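PDB 5DJS: tetratricopeptide TPR_2 repeat protein from Thermobaculum terrenum, which is of unknown function but joins tetratricopeptide repeats to a GT-B-type module of glycosyltransferase family 41 and binds uridine-5'-diphosphate. Local coordinates for residues Leu117-Ala120 / Leu121-Ala125; Cys335-Arg338 / Leu339-Gly343; Ser396-Arg400 / Thr401-Ala405; Cys422-Ser425 / Leu426-Leu429. The protein carries 1 engineered substitution. All coordinates share one frame; numbering follows the deposited sequence.

The four contacts are local, each within one continuous piece of chain, and three of them surround the bound UDP. Interaction 2 and interaction 4 hold its diphosphate, and interaction 4 also reaches the ribose; interaction 3 reads the uracil. Interaction 1 lies outside the pocket but touches it indirectly: Tyr123 OH is 2.5 Å from Arg338 NH1, a probable hydrogen bond to a residue that holds the phosphate. A salt bridge of 2.7 Å between Arg400 NH1 and Glu427 OE2 ties interaction 3 to interaction 4. Phe336 packs on Leu403 between interactions 2 and 3, whereas interactions 1 and 3 stay about 16 Å apart at their nearest atoms.

Interaction 1 (Leu117-Ala120 / Leu121-Ala125); sequences LYVA and LHYSA
Leu121 N bonds back to Leu117 O across four residues, after which the spacing shortens to three as His122 N meets Val119 O and Tyr123 N meets Ala120 O. The first bond, 3.1 Å from Leu121 N to Leu117 O, runs nearly along the C=O axis, while the two shorter-range donors stand well above the planes of their carbonyls.

Four-residue spacing still sets the side-chain pairs. His122 turns an edge to the face of the Tyr118 ring, with planes at 71° and centroids 5.2 Å apart. Its NE2 is the atom that arrives over the phenol face, 3.7 Å from Tyr118 CE1. The Tyr118 chi1 of 177° sets CG opposite the backbone N and lays the ring along the helix, beside His122. This T-shaped pair lies at the C-terminal part of helix 111-120, where it packs on helix 129-143 and on the loop that holds Asn272 and Thr273, between strands 263-266 and 281-285 of a parallel sheet of the GT-B-type fold. Tyr118 also bonds through its hydroxyl to Thr273 O and meets the ring of His247 edge-to-face. On the flank formed by Leu117 and Leu121 the two side chains cross at their ends, CD1 of Leu117 lying 3.7 Å from CD1 of Leu121, and Leu117 continues onto Ile97 and Leu135 of the adjoining helices. Val119 and Tyr123 run side by side, with CG1 of Val119 4.1 Å from CE2 of Tyr123, whose ring meets that of Tyr419, the two planes nearly parallel.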
loop_
_atom_site.group_PDB
_atom_site.type_symbol
_atom_site.label_atom_id
_atom_site.label_comp_id
_atom_site.label_asym_id
_atom_site.label_seq_id
_atom_site.Cartn_x
_atom_site.Cartn_y
_atom_site.Cartn_z
ATOM N N LEU A 117 7.891 6.100 -9.851
ATOM C CA LEU A 117 9.134 6.701 -9.367
ATOM C C LEU A 117 8.904 7.414 -8.033
ATOM O O LEU A 117 9.619 7.147 -7.065
ATOM C CB LEU A 117 9.712 7.660 -10.418
ATOM C CG LEU A 117 10.992 8.419 -10.068
ATOM C CD1 LEU A 117 12.142 7.466 -9.789
ATOM C CD2 LEU A 117 11.350 9.371 -11.192
ATOM N N TYR A 118 7.902 8.289 -7.974
ATOM C CA TYR A 118 7.514 8.963 -6.713
ATOM C C TYR A 118 7.306 7.987 -5.554
ATOM O O TYR A 118 7.860 8.191 -4.470
ATOM C CB TYR A 118 6.242 9.792 -6.913
ATOM C CG TYR A 118 5.702 10.482 -5.672
ATOM C CD1 TYR A 118 6.541 11.198 -4.814
ATOM C CD2 TYR A 118 4.331 10.455 -5.380
ATOM C CE1 TYR A 118 6.031 11.839 -3.687
ATOM C CE2 TYR A 118 3.815 11.097 -4.267
ATOM C CZ TYR A 118 4.660 11.786 -3.424
ATOM O OH TYR A 118 4.131 12.436 -2.333
ATOM N N VAL A 119 6.520 6.938 -5.798
ATOM C CA VAL A 119 6.314 5.863 -4.823
ATOM C C VAL A 119 7.638 5.211 -4.429
ATOM O O VAL A 119 7.949 5.099 -3.245
ATOM C CB VAL A 119 5.366 4.780 -5.378
ATOM C CG1 VAL A 119 5.394 3.508 -4.534
ATOM C CG2 VAL A 119 3.956 5.334 -5.460
ATOM N N ALA A 120 8.410 4.806 -5.436
ATOM C CA ALA A 120 9.668 4.079 -5.241
ATOM C C ALA A 120 10.645 4.792 -4.311
ATOM O O ALA A 120 11.333 4.137 -3.526
ATOM C CB ALA A 120 10.335 3.808 -6.579
ATOM N N LEU A 121 10.696 6.123 -4.396
ATOM C CA LEU A 121 11.575 6.938 -3.541
ATOM C C LEU A 121 11.354 6.721 -2.034
ATOM O O LEU A 121 12.271 6.888 -1.240
ATOM C CB LEU A 121 11.437 8.436 -3.892
ATOM C CG LEU A 121 12.410 9.039 -4.914
ATOM C CD1 LEU A 121 12.520 8.233 -6.193
ATOM C CD2 LEU A 121 12.017 10.476 -5.229
ATOM N N HIS A 122 10.146 6.337 -1.641
ATOM C CA HIS A 122 9.829 6.130 -0.217
ATOM C C HIS A 122 10.509 4.895 0.388
ATOM O O HIS A 122 10.703 4.831 1.607
ATOM C CB HIS A 122 8.312 6.094 -0.007
ATOM C CG HIS A 122 7.637 7.378 -0.386
ATOM N ND1 HIS A 122 7.492 8.425 0.496
ATOM C CD2 HIS A 122 7.118 7.799 -1.561
ATOM C CE1 HIS A 122 6.893 9.430 -0.114
ATOM N NE2 HIS A 122 6.654 9.076 -1.364
ATOM N N TYR A 123 10.904 3.949 -0.472
ATOM C CA TYR A 123 11.659 2.763 -0.063
ATOM C C TYR A 123 13.154 2.990 0.087
ATOM O O TYR A 123 13.863 2.049 0.422
ATOM C CB TYR A 123 11.471 1.645 -1.074
ATOM C CG TYR A 123 10.038 1.277 -1.318
ATOM C CD1 TYR A 123 9.220 0.834 -0.276
ATOM C CD2 TYR A 123 9.490 1.367 -2.588
ATOM C CE1 TYR A 123 7.896 0.491 -0.502
ATOM C CE2 TYR A 123 8.170 1.028 -2.822
ATOM C CZ TYR A 123 7.378 0.596 -1.772
ATOM O OH TYR A 123 6.067 0.256 -2.007
ATOM N N SER A 124 13.644 4.211 -0.150
ATOM C CA SER A 124 15.082 4.496 -0.100
ATOM C C SER A 124 15.394 5.698 0.777
ATOM O O SER A 124 14.768 6.753 0.640
ATOM C CB SER A 124 15.592 4.759 -1.503
ATOM O OG SER A 124 16.902 5.290 -1.463
ATOM N N ALA A 125 16.396 5.549 1.646
ATOM C CA ALA A 125 16.818 6.635 2.541
ATOM C C ALA A 125 17.586 7.742 1.816
ATOM O O ALA A 125 17.779 8.821 2.375
ATOM C CB ALA A 125 17.647 6.086 3.693
#

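Interaction 2 (Cys335-Arg338 / Leu339-Gly343); sequences CFNR and LSMIG. Engineered in segment 339-343: Met341 (natural residue Lys). With UDP (uridine-5'-diphosphate), chain E.
Arg338 and Met341 carry this contact, with Asn337 beside them, in the turn that receives the diphosphate of UDP. The backbone closes it with a hydrogen bond of 3.1 Å from Met341 N to Arg338 O, a three-residue spacing. Met341, an engineered residue in place of the natural lysine, bends its chain at chi3 and brings CE over one face of the Arg338 guanidinium, 3.9 Å from CZ. The same methyl approaches CB of Arg338, and Met341 CE lies 3.9 Å from CB of Asn337 and near the bridging oxygen of the diphosphate.

Arg338 keeps CG anti to its carbonyl carbon (chi1 -69°) and then bends at chi3, which turns NE to the ligand. NE donates to UDP O1A at 3.0 Å, and that oxygen sits at the edge of the guanidinium, near its plane. A second, weak bond runs from Arg338 N to O2A, so side chain and backbone both grip the alpha phosphate. NH1 lies 3.1 Å from Ser340 OG and is hydrogen-bonded to Tyr123 OH, in the loop after helix 111-120.

The turn follows strand 332-335, inside a parallel sheet of the GT-B-type fold. Ile342 packs on Leu347 and Trp350, and Gly343 occupies the N-cap position of helix 344-356.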
loop_
_atom_site.group_PDB
_atom_site.type_symbol
_atom_site.label_atom_id
_atom_site.label_comp_id
_atom_site.label_asym_id
_atom_site.label_seq_id
_atom_site.Cartn_x
_atom_site.Cartn_y
_atom_site.Cartn_z
ATOM N N CYS A 335 9.349 -10.329 10.786
ATOM C CA CYS A 335 8.976 -9.167 9.961
ATOM C C CYS A 335 8.292 -9.626 8.686
ATOM O O CYS A 335 8.951 -10.091 7.762
ATOM C CB CYS A 335 10.189 -8.307 9.609
ATOM S SG CYS A 335 9.755 -6.931 8.527
ATOM N N PHE A 336 6.966 -9.490 8.640
ATOM C CA PHE A 336 6.175 -10.017 7.530
ATOM C C PHE A 336 5.804 -8.940 6.496
ATOM O O PHE A 336 4.717 -8.964 5.901
ATOM C CB PHE A 336 4.929 -10.748 8.064
ATOM C CG PHE A 336 5.222 -11.846 9.059
ATOM C CD1 PHE A 336 6.487 -12.452 9.167
ATOM C CD2 PHE A 336 4.202 -12.305 9.880
ATOM C CE1 PHE A 336 6.720 -13.455 10.097
ATOM C CE2 PHE A 336 4.429 -13.313 10.803
ATOM C CZ PHE A 336 5.686 -13.892 10.909
ATOM N N ASN A 337 6.748 -8.038 6.247
ATOM C CA ASN A 337 6.571 -6.929 5.320
ATOM C C ASN A 337 7.104 -7.220 3.900
ATOM O O ASN A 337 8.000 -8.055 3.705
ATOM C CB ASN A 337 7.243 -5.679 5.897
ATOM C CG ASN A 337 6.439 -5.059 7.016
ATOM O OD1 ASN A 337 5.251 -4.830 6.861
ATOM N ND2 ASN A 337 7.077 -4.772 8.137
ATOM N N ARG A 338 6.514 -6.519 2.927
ATOM C CA ARG A 338 6.963 -6.502 1.528
ATOM C C ARG A 338 8.471 -6.288 1.421
ATOM O O ARG A 338 9.058 -5.533 2.215
ATOM C CB ARG A 338 6.273 -5.361 0.753
ATOM C CG ARG A 338 4.782 -5.548 0.524
ATOM C CD ARG A 338 4.188 -4.509 -0.429
ATOM N NE ARG A 338 3.900 -3.200 0.196
ATOM C CZ ARG A 338 4.469 -2.033 -0.119
ATOM N NH1 ARG A 338 5.400 -1.950 -1.063
ATOM N NH2 ARG A 338 4.106 -0.923 0.515
ATOM N N LEU A 339 9.080 -6.913 0.415
ATOM C CA LEU A 339 10.535 -6.873 0.262
ATOM C C LEU A 339 11.079 -5.489 -0.092
ATOM O O LEU A 339 12.225 -5.167 0.237
ATOM C CB LEU A 339 10.995 -7.923 -0.745
ATOM C CG LEU A 339 10.654 -9.371 -0.343
ATOM C CD1 LEU A 339 11.039 -10.327 -1.454
ATOM C CD2 LEU A 339 11.321 -9.797 0.964
ATOM N N SER A 340 10.246 -4.657 -0.716
ATOM C CA SER A 340 10.599 -3.258 -0.995
ATOM C C SER A 340 10.944 -2.440 0.259
ATOM O O SER A 340 11.748 -1.494 0.206
ATOM C CB SER A 340 9.457 -2.580 -1.756
ATOM O OG SER A 340 8.212 -3.115 -1.357
ATOM N N MET A 341 10.343 -2.822 1.383
ATOM C CA MET A 341 10.537 -2.136 2.655
ATOM C C MET A 341 11.796 -2.595 3.402
ATOM O O MET A 341 12.274 -1.886 4.291
ATOM C CB MET A 341 9.293 -2.351 3.512
ATOM C CG MET A 341 8.000 -1.990 2.783
ATOM S SD MET A 341 6.636 -1.638 3.884
ATOM C CE MET A 341 5.576 -3.014 3.523
ATOM N N ILE A 342 12.329 -3.765 3.031
ATOM C CA ILE A 342 13.535 -4.345 3.636
ATOM C C ILE A 342 14.759 -4.027 2.770
ATOM O O ILE A 342 15.140 -4.822 1.909
ATOM C CB ILE A 342 13.402 -5.886 3.803
ATOM C CG1 ILE A 342 12.127 -6.236 4.578
ATOM C CG2 ILE A 342 14.619 -6.471 4.520
ATOM C CD1 ILE A 342 11.654 -7.656 4.368
ATOM N N GLY A 343 15.354 -2.858 3.010
ATOM C CA GLY A 343 16.590 -2.432 2.349
ATOM C C GLY A 343 17.794 -2.292 3.274
ATOM O O GLY A 343 17.729 -2.687 4.439
HETATM N N1 UDP E . -0.269 -10.942 3.425
HETATM C C2 UDP E . -0.573 -12.292 3.084
HETATM N N3 UDP E . 0.424 -13.171 2.872
HETATM C C4 UDP E . 1.711 -12.799 2.980
HETATM C C5 UDP E . 2.047 -11.495 3.316
HETATM C C6 UDP E . 1.029 -10.574 3.536
HETATM O O2 UDP E . -1.757 -12.688 2.971
HETATM O O4 UDP E . 2.616 -13.622 2.781
HETATM C "C1'" UDP E . -1.358 -9.970 3.666
HETATM C "C2'" UDP E . -1.318 -9.522 5.114
HETATM O "O2'" UDP E . -2.664 -9.539 5.596
HETATM C "C3'" UDP E . -0.671 -8.142 5.067
HETATM C "C4'" UDP E . -0.929 -7.627 3.652
HETATM O "O4'" UDP E . -1.254 -8.782 2.864
HETATM O "O3'" UDP E . -1.198 -7.254 6.045
HETATM C "C5'" UDP E . 0.234 -6.899 2.977
HETATM O "O5'" UDP E . 1.028 -6.136 3.884
HETATM P PA UDP E . 2.471 -5.575 3.403
HETATM O O1A UDP E . 2.218 -4.669 2.222
HETATM O O2A UDP E . 3.387 -6.770 3.265
HETATM O O3A UDP E . 3.073 -4.689 4.618
HETATM P PB UDP E . 2.311 -3.445 5.314
HETATM O O1B UDP E . 0.924 -3.922 5.630
HETATM O O2B UDP E . 3.097 -3.215 6.563
HETATM O O3B UDP E . 2.396 -2.324 4.306
#

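Interaction 3 (Ser396-Arg400 / Thr401-Ala405); sequences SPMPR and TDLLA. With UDP (uridine-5'-diphosphate), chain E.
Leu403 and Leu404 return their backbone N-H groups to Pro399 O and Arg400 O, forming the first turn of helix 400-405 with Pro399 at the N-cap position. Both donors lie in the carbonyl plane, and the second bond, 3.0 Å from Leu404 N to Arg400 O, is almost straight at 176°.

Apolar contact joins Met398 to Leu403, whose side chains cross at about a right angle. The thioether bends at chi3 (-78°), which folds CE back to within 3.5 Å of CD1 of Leu403. Separate van der Waals contacts bring Arg400 CG to 3.9 Å from Leu404 CD2 and set Pro399 CG near the Asp402 carboxylate.

This strand-to-helix turn after strand 392-395, in the second parallel sheet of the GT-B-type fold, forms the uracil end of the UDP pocket. Main-chain atoms read the base: UDP N3 donates to Met398 O at 2.9 Å, and Met398 N gives a weak bond to O4. Leu403 CD2 touches the ligand 3.9 Å from the ribose C2'. At the charged end, the Arg400 guanidinium forms a salt bridge with Glu427 and a cation-pi contact with Tyr179, and its edge faces the ribose O2'.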
loop_
_atom_site.group_PDB
_atom_site.type_symbol
_atom_site.label_atom_id
_atom_site.label_comp_id
_atom_site.label_asym_id
_atom_site.label_seq_id
_atom_site.Cartn_x
_atom_site.Cartn_y
_atom_site.Cartn_z
ATOM N N SER A 396 7.675 -18.586 1.801
ATOM C CA SER A 396 6.790 -18.182 0.714
ATOM C C SER A 396 5.471 -17.667 1.302
ATOM O O SER A 396 5.088 -18.079 2.396
ATOM C CB SER A 396 6.531 -19.371 -0.220
ATOM O OG SER A 396 7.728 -20.088 -0.470
ATOM N N PRO A 397 4.762 -16.784 0.574
ATOM C CA PRO A 397 3.557 -16.166 1.144
ATOM C C PRO A 397 2.373 -17.133 1.342
ATOM O O PRO A 397 2.290 -18.167 0.667
ATOM C CB PRO A 397 3.212 -15.066 0.128
ATOM C CG PRO A 397 3.757 -15.565 -1.164
ATOM C CD PRO A 397 4.980 -16.379 -0.831
ATOM N N MET A 398 1.483 -16.771 2.270
ATOM C CA MET A 398 0.366 -17.611 2.717
ATOM C C MET A 398 -0.972 -16.882 2.706
ATOM O O MET A 398 -1.004 -15.649 2.682
ATOM C CB MET A 398 0.596 -18.008 4.166
ATOM C CG MET A 398 1.836 -18.830 4.417
ATOM S SD MET A 398 1.999 -19.111 6.181
ATOM C CE MET A 398 2.642 -17.553 6.709
ATOM N N PRO A 399 -2.090 -17.642 2.775
ATOM C CA PRO A 399 -3.395 -17.045 3.077
ATOM C C PRO A 399 -3.380 -16.215 4.371
ATOM O O PRO A 399 -2.497 -16.396 5.216
ATOM C CB PRO A 399 -4.317 -18.264 3.222
ATOM C CG PRO A 399 -3.696 -19.314 2.362
ATOM C CD PRO A 399 -2.212 -19.070 2.407
ATOM N N ARG A 400 -4.356 -15.320 4.504
ATOM C CA ARG A 400 -4.417 -14.344 5.611
ATOM C C ARG A 400 -4.401 -14.991 7.010
ATOM O O ARG A 400 -3.537 -14.661 7.818
ATOM C CB ARG A 400 -5.644 -13.431 5.426
ATOM C CG ARG A 400 -6.085 -12.589 6.624
ATOM C CD ARG A 400 -5.704 -11.109 6.563
ATOM N NE ARG A 400 -6.841 -10.278 7.001
ATOM C CZ ARG A 400 -6.769 -9.054 7.532
ATOM N NH1 ARG A 400 -5.601 -8.445 7.731
ATOM N NH2 ARG A 400 -7.895 -8.426 7.878
ATOM N N THR A 401 -5.341 -15.893 7.291
ATOM C CA THR A 401 -5.420 -16.544 8.613
ATOM C C THR A 401 -4.243 -17.480 8.894
ATOM O O THR A 401 -3.845 -17.627 10.051
ATOM C CB THR A 401 -6.726 -17.348 8.818
ATOM O OG1 THR A 401 -6.889 -18.285 7.752
ATOM C CG2 THR A 401 -7.941 -16.420 8.886
ATOM N N ASP A 402 -3.703 -18.117 7.852
ATOM C CA ASP A 402 -2.479 -18.910 7.988
ATOM C C ASP A 402 -1.297 -18.033 8.415
ATOM O O ASP A 402 -0.476 -18.464 9.225
ATOM C CB ASP A 402 -2.140 -19.665 6.687
ATOM C CG ASP A 402 -3.104 -20.822 6.397
ATOM O OD1 ASP A 402 -4.168 -20.905 7.039
ATOM O OD2 ASP A 402 -2.797 -21.654 5.515
ATOM N N LEU A 403 -1.219 -16.811 7.882
ATOM C CA LEU A 403 -0.146 -15.872 8.243
ATOM C C LEU A 403 -0.318 -15.338 9.655
ATOM O O LEU A 403 0.647 -15.279 10.422
ATOM C CB LEU A 403 -0.069 -14.702 7.260
ATOM C CG LEU A 403 1.039 -13.659 7.509
ATOM C CD1 LEU A 403 2.356 -14.042 6.839
ATOM C CD2 LEU A 403 0.586 -12.281 7.057
ATOM N N LEU A 404 -1.534 -14.926 9.986
ATOM C CA LEU A 404 -1.873 -14.558 11.366
ATOM C C LEU A 404 -1.453 -15.647 12.382
ATOM O O LEU A 404 -0.857 -15.351 13.424
ATOM C CB LEU A 404 -3.381 -14.271 11.488
ATOM C CG LEU A 404 -3.977 -12.851 11.392
ATOM C CD1 LEU A 404 -2.982 -11.769 11.021
ATOM C CD2 LEU A 404 -5.170 -12.835 10.445
ATOM N N ALA A 405 -1.749 -16.902 12.052
ATOM C CA ALA A 405 -1.425 -18.040 12.916
ATOM C C ALA A 405 0.079 -18.196 13.172
ATOM O O ALA A 405 0.450 -18.614 14.265
ATOM C CB ALA A 405 -2.013 -19.335 12.348
HETATM N N1 UDP E . -0.269 -10.942 3.425
HETATM C C2 UDP E . -0.573 -12.292 3.084
HETATM N N3 UDP E . 0.424 -13.171 2.872
HETATM C C4 UDP E . 1.711 -12.799 2.980
HETATM C C5 UDP E . 2.047 -11.495 3.316
HETATM C C6 UDP E . 1.029 -10.574 3.536
HETATM O O2 UDP E . -1.757 -12.688 2.971
HETATM O O4 UDP E . 2.616 -13.622 2.781
HETATM C "C1'" UDP E . -1.358 -9.970 3.666
HETATM C "C2'" UDP E . -1.318 -9.522 5.114
HETATM O "O2'" UDP E . -2.664 -9.539 5.596
HETATM C "C3'" UDP E . -0.671 -8.142 5.067
HETATM C "C4'" UDP E . -0.929 -7.627 3.652
HETATM O "O4'" UDP E . -1.254 -8.782 2.864
HETATM O "O3'" UDP E . -1.198 -7.254 6.045
HETATM C "C5'" UDP E . 0.234 -6.899 2.977
HETATM O "O5'" UDP E . 1.028 -6.136 3.884
HETATM P PA UDP E . 2.471 -5.575 3.403
HETATM O O1A UDP E . 2.218 -4.669 2.222
HETATM O O2A UDP E . 3.387 -6.770 3.265
HETATM O O3A UDP E . 3.073 -4.689 4.618
HETATM P PB UDP E . 2.311 -3.445 5.314
HETATM O O1B UDP E . 0.924 -3.922 5.630
HETATM O O2B UDP E . 3.097 -3.215 6.563
HETATM O O3B UDP E . 2.396 -2.324 4.306
#

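Interaction 4 (Cys422-Ser425 / Leu426-Leu429); sequences CTTS and LEAL. With UDP (uridine-5'-diphosphate), chain E.
The N-cap Cys422 and the first turn, 423-425, are followed directly by 426-429 of the same helix, 423-430, in the beta-alpha-beta unit formed with strands 412-414 and 435-438 of a parallel sheet of the GT-B-type fold. Four bonds of four-residue spacing join the two pieces, from Leu426, Glu427, Ala428 and Leu429 to Cys422, Thr423, Thr424 and Ser425; the one from Glu427 N to Thr423 O measures 2.8 Å.

Glu427 has the side chain that works against the preceding turn. Its CG, anti to the carbonyl carbon (chi1 -76°), passes 3.1 Å from Thr423 O, and from there the extended chain brings the carboxylate back alongside the N-terminal end of the helix, at the ribose of UDP. OE2 meets the ribose O2' at a modelled distance too short to be relied on. Leu429 CG lies 3.5 Å from Ser425 O, and Leu429 and Ala428 both rest on Val435 of the next strand, whereas Leu426 reaches Phe180 and Leu451.

The first turn presents its backbone N-H groups to the beta phosphate, an arrangement in which the helix dipole would probably favour the negative charge. Thr424 N bonds to O1B at 3.3 Å, Thr423 N gives that oxygen a weak bond, and the Thr423 hydroxyl donates to the ribose O3'. Cys422, at the N-cap position, gives the straightest of these N-H bonds: its N lies 2.9 Å from UDP O2B, with an angle of 154° at the hydrogen.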
loop_
_atom_site.group_PDB
_atom_site.type_symbol
_atom_site.label_atom_id
_atom_site.label_comp_id
_atom_site.label_asym_id
_atom_site.label_seq_id
_atom_site.Cartn_x
_atom_site.Cartn_y
_atom_site.Cartn_z
ATOM N N CYS A 422 2.260 -1.106 8.321
ATOM C CA CYS A 422 1.009 -0.635 8.882
ATOM C C CYS A 422 0.125 -1.806 9.229
ATOM O O CYS A 422 -0.076 -2.096 10.403
ATOM C CB CYS A 422 0.303 0.309 7.909
ATOM S SG CYS A 422 -1.313 0.868 8.477
ATOM N N THR A 423 -0.366 -2.507 8.216
ATOM C CA THR A 423 -1.321 -3.570 8.480
ATOM C C THR A 423 -0.608 -4.808 9.044
ATOM O O THR A 423 -1.209 -5.523 9.848
ATOM C CB THR A 423 -2.334 -3.861 7.321
ATOM O OG1 THR A 423 -2.359 -5.256 7.021
ATOM C CG2 THR A 423 -2.068 -3.068 6.040
ATOM N N THR A 424 0.663 -5.037 8.691
ATOM C CA THR A 424 1.417 -6.153 9.294
ATOM C C THR A 424 1.652 -5.881 10.778
ATOM O O THR A 424 1.572 -6.787 11.605
ATOM C CB THR A 424 2.782 -6.452 8.618
ATOM O OG1 THR A 424 3.677 -5.357 8.813
ATOM C CG2 THR A 424 2.635 -6.741 7.134
ATOM N N SER A 425 1.932 -4.626 11.113
ATOM C CA SER A 425 2.108 -4.241 12.520
ATOM C C SER A 425 0.831 -4.434 13.325
ATOM O O SER A 425 0.870 -4.976 14.435
ATOM C CB SER A 425 2.576 -2.797 12.631
ATOM O OG SER A 425 3.681 -2.620 11.783
ATOM N N LEU A 426 -0.294 -4.000 12.755
ATOM C CA LEU A 426 -1.589 -4.182 13.389
ATOM C C LEU A 426 -1.913 -5.674 13.528
ATOM O O LEU A 426 -2.403 -6.109 14.572
ATOM C CB LEU A 426 -2.679 -3.458 12.605
ATOM C CG LEU A 426 -4.107 -3.597 13.127
ATOM C CD1 LEU A 426 -4.273 -2.938 14.484
ATOM C CD2 LEU A 426 -5.067 -2.989 12.124
ATOM N N GLU A 427 -1.621 -6.451 12.490
ATOM C CA GLU A 427 -1.824 -7.895 12.539
ATOM C C GLU A 427 -1.032 -8.560 13.658
ATOM O O GLU A 427 -1.528 -9.486 14.295
ATOM C CB GLU A 427 -1.468 -8.538 11.196
ATOM C CG GLU A 427 -2.525 -8.313 10.122
ATOM C CD GLU A 427 -2.093 -8.774 8.749
ATOM O OE1 GLU A 427 -0.875 -8.975 8.511
ATOM O OE2 GLU A 427 -2.992 -8.934 7.903
ATOM N N ALA A 428 0.197 -8.095 13.878
ATOM C CA ALA A 428 1.047 -8.605 14.955
ATOM C C ALA A 428 0.391 -8.362 16.308
ATOM O O ALA A 428 0.192 -9.302 17.084
ATOM C CB ALA A 428 2.431 -7.961 14.910
ATOM N N LEU A 429 0.029 -7.108 16.567
ATOM C CA LEU A 429 -0.649 -6.746 17.815
ATOM C C LEU A 429 -1.918 -7.580 18.043
ATOM O O LEU A 429 -2.132 -8.067 19.148
ATOM C CB LEU A 429 -0.985 -5.247 17.867
ATOM C CG LEU A 429 0.134 -4.196 17.743
ATOM C CD1 LEU A 429 -0.355 -2.845 18.244
ATOM C CD2 LEU A 429 1.411 -4.579 18.467
HETATM N N1 UDP E . -0.269 -10.942 3.425
HETATM C C2 UDP E . -0.573 -12.292 3.084
HETATM N N3 UDP E . 0.424 -13.171 2.872
HETATM C C4 UDP E . 1.711 -12.799 2.980
HETATM C C5 UDP E . 2.047 -11.495 3.316
HETATM C C6 UDP E . 1.029 -10.574 3.536
HETATM O O2 UDP E . -1.757 -12.688 2.971
HETATM O O4 UDP E . 2.616 -13.622 2.781
HETATM C "C1'" UDP E . -1.358 -9.970 3.666
HETATM C "C2'" UDP E . -1.318 -9.522 5.114
HETATM O "O2'" UDP E . -2.664 -9.539 5.596
HETATM C "C3'" UDP E . -0.671 -8.142 5.067
HETATM C "C4'" UDP E . -0.929 -7.627 3.652
HETATM O "O4'" UDP E . -1.254 -8.782 2.864
HETATM O "O3'" UDP E . -1.198 -7.254 6.045
HETATM C "C5'" UDP E . 0.234 -6.899 2.977
HETATM O "O5'" UDP E . 1.028 -6.136 3.884
HETATM P PA UDP E . 2.471 -5.575 3.403
HETATM O O1A UDP E . 2.218 -4.669 2.222
HETATM O O2A UDP E . 3.387 -6.770 3.265
HETATM O O3A UDP E . 3.073 -4.689 4.618
HETATM P PB UDP E . 2.311 -3.445 5.314
HETATM O O1B UDP E . 0.924 -3.922 5.630
HETATM O O2B UDP E . 3.097 -3.215 6.563
HETATM O O3B UDP E . 2.396 -2.324 4.306
#